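Side-chain contacts in chaperone SycD (Chlamydia pneumoniae, PDB 4NRH), which probably acts as a tetratricopeptide-repeat chaperone of type III secretion, found here in complex with the secretion protein CopN and apparently directing translocator secretion: residues 61-64 with 65-68; 127-130 with 131-135. One frame throughout, in Å; residues are numbered along the deposited sequence.

Contact 1. Residues 61-64 with 65-68; sequences EKVY and KEGY
Tyr64 O receives the N-H of Tyr68 at 2.8 Å, the shortest of four i to i+4 backbone bonds that carry this stretch of helix from one turn to the next. The others run from Lys65 N to Glu61 O, from Glu66 N to Lys62 O and from Gly67 N to Val63 O, the last at 3.0 Å. The polar ends of the side chains look elsewhere. Glu61, bent at chi2, directs OE1 into a salt bridge with Lys95, while its OE2 comes no nearer to the stem of Lys65 than 4.1 Å, at CG. The charged ends of this pair stay well apart, since Glu61 OE2 and Lys65 NZ are separated by 6.9 Å; any attraction between them is probably weak. Glu66 runs out extended beyond CG, past Lys62 O, which its CG meets at 3.2 Å. Its OE2 then accepts a hydrogen bond from His9 N, and OE1 a weak one from Leu10 N, so that one carboxylate holds the start of helix 9-19. With CG anti to the backbone N in both residues (chi1 -179° and -160°), Tyr64 and Tyr68 send their rings out side by side in the same direction. The planes are inclined by only 28° but slid apart, with centroids 5.8 Å from each other and little overlap; Tyr64 OH, hydrogen-bonded to Ser99, lies obliquely to the Tyr68 ring near CD1. Val63 turns to the buried side, against Leu10, Leu13, Val82 and Leu86, and Gly67 adds no side chain to that side. The whole illustrates an amphipathic helix of an all-helical, tetratricopeptide-type chaperone fold, packed against helices 9-19 and 76-89, with Val63 touching both.

Contact 2. Residues 127-130 with 131-135; sequences DPYP and HYYAY
His131 opens the second segment by turning the edge of its imidazole back toward the turn before it: with CG beside its own backbone N (chi1 -60°), the ring brings CD2 to 3.5 Å from Asp127 O, near the ring plane, while CB rests 3.3 Å from Pro128 O. Tyr132 N donates to Pro128 O at 3.1 Å. The turn itself is capped, as Asp127 OD1 takes the N-H of Tyr129 from above the carboxylate plane and OD2 pairs with Arg124 in a salt bridge. Next, Tyr133 donates its N-H to Tyr129 O at 3.0 Å and brings CD2 of its ring to 3.1 Å from the same oxygen, at an oblique angle. Its CE2 meets Tyr129 CD1 at 4.0 Å, the two side chains passing at a slant, and Tyr132 CD2 sits over the centre of one Tyr133 face. Ala134 N donates to Pro130 O, close to which its CB also lies, at 3.5 Å. Around this helix start, Tyr129 and Tyr133 both touch Phe98 of helix 94-106, Pro130 and His131 meet helix 110-123, His131 also packs on helix 147-158, and Tyr132 lies on Leu167 of helix 165-174.

Overall arrangement
From the N terminus, the chain forms helix 9-19 and later returns to it through helix 57-72, whose middle holds contact 1. It then passes through helices 76-89, 94-106 and 110-123 before contact 2 begins helix 129-140. Each contact closes nothing larger than successive helical turns, and the two stand in series, neither nested nor crossed. Contact 1 and contact 2 lie on opposite sides of the chain's centre; the centres of contact 1 and contact 2 are about 23 Å apart, and the nearest atoms of contact 1 and contact 2 about 10 Å. Helix 94-106 relates them: contact 1 reaches it through Lys95 and Ser99, contact 2 through Phe98. Contact 1 thus ties in the N-terminal helix, contact 2 the two C-terminal ones.

Contact 1. Residues 61-64 with 65-68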
ATOM      1  N   GLU D  61      -8.163 -22.416  -2.820  1.00 38.68           N
ATOM      2  CA  GLU D  61      -8.304 -23.687  -2.121  1.00 47.62           C
ATOM      3  C   GLU D  61      -6.974 -24.132  -1.522  1.00 46.10           C
ATOM      4  O   GLU D  61      -6.932 -24.635  -0.399  1.00 43.56           O
ATOM      5  CB  GLU D  61      -8.852 -24.766  -3.055  1.00 43.51           C
ATOM      6  CG  GLU D  61      -9.187 -26.071  -2.351  1.00 62.36           C
ATOM      7  CD  GLU D  61     -10.145 -25.883  -1.188  1.00 69.63           C
ATOM      8  OE1 GLU D  61     -11.108 -25.099  -1.323  1.00 66.95           O
ATOM      9  OE2 GLU D  61      -9.933 -26.518  -0.135  1.00 76.21           O
ATOM     10  N   LYS D  62      -5.896 -23.958  -2.281  1.00 47.03           N
ATOM     11  CA  LYS D  62      -4.558 -24.271  -1.790  1.00 56.05           C
ATOM     12  C   LYS D  62      -4.250 -23.461  -0.538  1.00 56.64           C
ATOM     13  O   LYS D  62      -3.715 -23.982   0.440  1.00 54.07           O
ATOM     14  CB  LYS D  62      -3.495 -23.988  -2.856  1.00 56.85           C
ATOM     15  CG  LYS D  62      -3.528 -24.909  -4.063  1.00 58.25           C
ATOM     16  CD  LYS D  62      -2.457 -24.501  -5.066  1.00 63.72           C
ATOM     17  CE  LYS D  62      -2.451 -25.400  -6.290  1.00 63.46           C
ATOM     18  NZ  LYS D  62      -1.471 -24.929  -7.310  1.00 59.44           N
ATOM     19  N   VAL D  63      -4.601 -22.180  -0.582  1.00 48.02           N
ATOM     20  CA  VAL D  63      -4.395 -21.279   0.545  1.00 46.13           C
ATOM     21  C   VAL D  63      -5.269 -21.688   1.730  1.00 46.50           C
ATOM     22  O   VAL D  63      -4.843 -21.613   2.883  1.00 40.74           O
ATOM     23  CB  VAL D  63      -4.698 -19.817   0.152  1.00 45.21           C
ATOM     24  CG1 VAL D  63      -4.547 -18.898   1.349  1.00 36.52           C
ATOM     25  CG2 VAL D  63      -3.772 -19.371  -0.972  1.00 50.76           C
ATOM     26  N   TYR D  64      -6.490 -22.129   1.438  1.00 46.50           N
ATOM     27  CA  TYR D  64      -7.410 -22.576   2.480  1.00 47.63           C
ATOM     28  C   TYR D  64      -6.839 -23.755   3.261  1.00 43.75           C
ATOM     29  O   TYR D  64      -6.936 -23.800   4.488  1.00 43.97           O
ATOM     30  CB  TYR D  64      -8.765 -22.958   1.883  1.00 35.97           C
ATOM     31  CG  TYR D  64      -9.768 -23.412   2.921  1.00 44.01           C
ATOM     32  CD1 TYR D  64     -10.237 -22.535   3.890  1.00 45.77           C
ATOM     33  CD2 TYR D  64     -10.239 -24.719   2.937  1.00 44.86           C
ATOM     34  CE1 TYR D  64     -11.151 -22.943   4.842  1.00 50.32           C
ATOM     35  CE2 TYR D  64     -11.154 -25.138   3.886  1.00 43.35           C
ATOM     36  CZ  TYR D  64     -11.606 -24.245   4.837  1.00 49.75           C
ATOM     37  OH  TYR D  64     -12.516 -24.653   5.785  1.00 49.64           O
ATOM     38  N   LYS D  65      -6.259 -24.711   2.543  1.00 39.81           N
ATOM     39  CA  LYS D  65      -5.642 -25.873   3.171  1.00 46.91           C
ATOM     40  C   LYS D  65      -4.465 -25.459   4.051  1.00 44.81           C
ATOM     41  O   LYS D  65      -4.252 -26.029   5.120  1.00 49.69           O
ATOM     42  CB  LYS D  65      -5.192 -26.883   2.114  1.00 50.09           C
ATOM     43  CG  LYS D  65      -6.342 -27.640   1.465  1.00 57.79           C
ATOM     44  CD  LYS D  65      -5.851 -28.601   0.396  1.00 55.39           C
ATOM     45  CE  LYS D  65      -4.913 -29.641   0.985  1.00 62.29           C
ATOM     46  NZ  LYS D  65      -4.321 -30.513  -0.067  1.00 72.34           N
ATOM     47  N   GLU D  66      -3.703 -24.469   3.592  1.00 40.50           N
ATOM     48  CA  GLU D  66      -2.582 -23.943   4.366  1.00 46.51           C
ATOM     49  C   GLU D  66      -3.055 -23.381   5.703  1.00 46.49           C
ATOM     50  O   GLU D  66      -2.437 -23.618   6.741  1.00 49.59           O
ATOM     51  CB  GLU D  66      -1.841 -22.859   3.578  1.00 43.05           C
ATOM     52  CG  GLU D  66      -1.180 -23.350   2.303  1.00 49.77           C
ATOM     53  CD  GLU D  66      -0.357 -22.272   1.622  1.00 57.64           C
ATOM     54  OE1 GLU D  66      -0.738 -21.086   1.710  1.00 54.79           O
ATOM     55  OE2 GLU D  66       0.668 -22.611   0.996  1.00 71.77           O
ATOM     56  N   GLY D  67      -4.155 -22.637   5.666  1.00 43.38           N
ATOM     57  CA  GLY D  67      -4.740 -22.075   6.869  1.00 46.80           C
ATOM     58  C   GLY D  67      -5.349 -23.164   7.727  1.00 52.30           C
ATOM     59  O   GLY D  67      -5.285 -23.114   8.956  1.00 53.45           O
ATOM     60  N   TYR D  68      -5.945 -24.151   7.067  1.00 48.32           N
ATOM     61  CA  TYR D  68      -6.570 -25.275   7.748  1.00 50.63           C
ATOM     62  C   TYR D  68      -5.518 -26.142   8.437  1.00 53.61           C
ATOM     63  O   TYR D  68      -5.717 -26.592   9.566  1.00 45.40           O
ATOM     64  CB  TYR D  68      -7.384 -26.109   6.755  1.00 59.32           C
ATOM     65  CG  TYR D  68      -8.432 -26.992   7.391  1.00 70.14           C
ATOM     66  CD1 TYR D  68      -9.562 -26.444   7.987  1.00 81.57           C
ATOM     67  CD2 TYR D  68      -8.298 -28.374   7.390  1.00 83.40           C
ATOM     68  CE1 TYR D  68     -10.526 -27.249   8.568  1.00 86.21           C
ATOM     69  CE2 TYR D  68      -9.257 -29.186   7.968  1.00 87.22           C
ATOM     70  CZ  TYR D  68     -10.368 -28.619   8.555  1.00 81.49           C
ATOM     71  OH  TYR D  68     -11.323 -29.425   9.132  1.00 85.19           O
TER

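Contact 2. Residues 127-130 with 131-135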
ATOM      1  N   ASP D 127     -27.636 -23.629   7.689  1.00 51.92           N
ATOM      2  CA  ASP D 127     -26.743 -24.242   8.670  1.00 51.73           C
ATOM      3  C   ASP D 127     -27.015 -23.727  10.084  1.00 51.01           C
ATOM      4  O   ASP D 127     -26.923 -22.527  10.338  1.00 59.27           O
ATOM      5  CB  ASP D 127     -25.286 -23.977   8.285  1.00 50.59           C
ATOM      6  CG  ASP D 127     -24.311 -24.921   8.964  1.00 51.30           C
ATOM      7  OD1 ASP D 127     -24.720 -25.655   9.886  1.00 47.92           O
ATOM      8  OD2 ASP D 127     -23.124 -24.923   8.577  1.00 40.42           O
ATOM      9  N   PRO D 128     -27.353 -24.640  11.010  1.00 53.61           N
ATOM     10  CA  PRO D 128     -27.573 -24.280  12.416  1.00 50.76           C
ATOM     11  C   PRO D 128     -26.277 -24.044  13.193  1.00 55.01           C
ATOM     12  O   PRO D 128     -26.284 -23.304  14.177  1.00 60.93           O
ATOM     13  CB  PRO D 128     -28.315 -25.500  12.973  1.00 57.53           C
ATOM     14  CG  PRO D 128     -27.858 -26.630  12.117  1.00 55.78           C
ATOM     15  CD  PRO D 128     -27.696 -26.048  10.743  1.00 56.30           C
ATOM     16  N   TYR D 129     -25.187 -24.666  12.754  1.00 41.32           N
ATOM     17  CA  TYR D 129     -23.920 -24.630  13.488  1.00 48.67           C
ATOM     18  C   TYR D 129     -23.276 -23.248  13.687  1.00 48.20           C
ATOM     19  O   TYR D 129     -22.711 -22.998  14.751  1.00 51.08           O
ATOM     20  CB  TYR D 129     -22.911 -25.571  12.818  1.00 52.04           C
ATOM     21  CG  TYR D 129     -23.104 -27.016  13.217  1.00 55.43           C
ATOM     22  CD1 TYR D 129     -22.626 -27.485  14.435  1.00 60.85           C
ATOM     23  CD2 TYR D 129     -23.775 -27.906  12.390  1.00 56.21           C
ATOM     24  CE1 TYR D 129     -22.801 -28.801  14.813  1.00 62.21           C
ATOM     25  CE2 TYR D 129     -23.956 -29.227  12.761  1.00 63.83           C
ATOM     26  CZ  TYR D 129     -23.467 -29.668  13.973  1.00 62.92           C
ATOM     27  OH  TYR D 129     -23.642 -30.980  14.349  1.00 60.66           O
ATOM     28  N   PRO D 130     -23.326 -22.357  12.675  1.00 48.31           N
ATOM     29  CA  PRO D 130     -22.789 -21.019  12.955  1.00 49.27           C
ATOM     30  C   PRO D 130     -23.509 -20.336  14.116  1.00 55.13           C
ATOM     31  O   PRO D 130     -22.879 -19.621  14.897  1.00 55.52           O
ATOM     32  CB  PRO D 130     -23.026 -20.263  11.645  1.00 48.06           C
ATOM     33  CG  PRO D 130     -23.041 -21.317  10.606  1.00 47.49           C
ATOM     34  CD  PRO D 130     -23.670 -22.517  11.250  1.00 49.67           C
ATOM     35  N   HIS D 131     -24.815 -20.560  14.221  1.00 54.50           N
ATOM     36  CA  HIS D 131     -25.612 -20.010  15.313  1.00 64.92           C
ATOM     37  C   HIS D 131     -25.273 -20.662  16.651  1.00 65.83           C
ATOM     38  O   HIS D 131     -25.230 -19.990  17.680  1.00 76.05           O
ATOM     39  CB  HIS D 131     -27.104 -20.172  15.014  1.00 59.20           C
ATOM     40  CG  HIS D 131     -27.549 -19.474  13.767  1.00 54.33           C
ATOM     41  ND1 HIS D 131     -27.754 -18.112  13.711  1.00 56.88           N
ATOM     42  CD2 HIS D 131     -27.818 -19.947  12.528  1.00 54.90           C
ATOM     43  CE1 HIS D 131     -28.134 -17.777  12.490  1.00 55.07           C
ATOM     44  NE2 HIS D 131     -28.180 -18.871  11.753  1.00 54.06           N
ATOM     45  N   TYR D 132     -25.038 -21.972  16.631  1.00 49.85           N
ATOM     46  CA  TYR D 132     -24.691 -22.706  17.845  1.00 55.37           C
ATOM     47  C   TYR D 132     -23.371 -22.231  18.444  1.00 57.21           C
ATOM     48  O   TYR D 132     -23.251 -22.076  19.659  1.00 56.38           O
ATOM     49  CB  TYR D 132     -24.618 -24.210  17.568  1.00 56.46           C
ATOM     50  CG  TYR D 132     -24.101 -25.012  18.743  1.00 52.71           C
ATOM     51  CD1 TYR D 132     -24.887 -25.210  19.871  1.00 62.08           C
ATOM     52  CD2 TYR D 132     -22.828 -25.569  18.725  1.00 52.50           C
ATOM     53  CE1 TYR D 132     -24.420 -25.941  20.948  1.00 66.15           C
ATOM     54  CE2 TYR D 132     -22.354 -26.302  19.799  1.00 59.26           C
ATOM     55  CZ  TYR D 132     -23.154 -26.484  20.908  1.00 70.28           C
ATOM     56  OH  TYR D 132     -22.690 -27.211  21.980  1.00 84.24           O
ATOM     57  N   TYR D 133     -22.378 -22.012  17.588  1.00 58.68           N
ATOM     58  CA  TYR D 133     -21.077 -21.536  18.045  1.00 62.69           C
ATOM     59  C   TYR D 133     -21.150 -20.075  18.470  1.00 60.95           C
ATOM     60  O   TYR D 133     -20.342 -19.613  19.276  1.00 61.65           O
ATOM     61  CB  TYR D 133     -20.020 -21.735  16.957  1.00 58.94           C
ATOM     62  CG  TYR D 133     -19.578 -23.175  16.829  1.00 62.92           C
ATOM     63  CD1 TYR D 133     -18.853 -23.789  17.842  1.00 61.69           C
ATOM     64  CD2 TYR D 133     -19.898 -23.925  15.705  1.00 60.83           C
ATOM     65  CE1 TYR D 133     -18.452 -25.106  17.737  1.00 65.71           C
ATOM     66  CE2 TYR D 133     -19.502 -25.244  15.591  1.00 66.99           C
ATOM     67  CZ  TYR D 133     -18.779 -25.829  16.609  1.00 65.22           C
ATOM     68  OH  TYR D 133     -18.381 -27.142  16.501  1.00 53.96           O
ATOM     69  N   ALA D 134     -22.117 -19.348  17.919  1.00 57.69           N
ATOM     70  CA  ALA D 134     -22.407 -17.998  18.385  1.00 64.49           C
ATOM     71  C   ALA D 134     -22.977 -18.059  19.798  1.00 65.29           C
ATOM     72  O   ALA D 134     -22.641 -17.238  20.651  1.00 68.48           O
ATOM     73  CB  ALA D 134     -23.375 -17.297  17.443  1.00 57.11           C
ATOM     74  N   TYR D 135     -23.838 -19.046  20.033  1.00 58.48           N
ATOM     75  CA  TYR D 135     -24.412 -19.290  21.353  1.00 62.88           C
ATOM     76  C   TYR D 135     -23.321 -19.553  22.386  1.00 64.83           C
ATOM     77  O   TYR D 135     -23.346 -18.994  23.483  1.00 67.51           O
ATOM     78  CB  TYR D 135     -25.397 -20.464  21.300  1.00 63.84           C
ATOM     79  CG  TYR D 135     -25.488 -21.268  22.580  1.00 69.47           C
ATOM     80  CD1 TYR D 135     -26.285 -20.846  23.636  1.00 70.07           C
ATOM     81  CD2 TYR D 135     -24.790 -22.463  22.723  1.00 66.10           C
ATOM     82  CE1 TYR D 135     -26.374 -21.582  24.803  1.00 72.76           C
ATOM     83  CE2 TYR D 135     -24.871 -23.203  23.887  1.00 68.44           C
ATOM     84  CZ  TYR D 135     -25.665 -22.760  24.923  1.00 71.37           C
ATOM     85  OH  TYR D 135     -25.751 -23.496  26.083  1.00 65.32           O
TER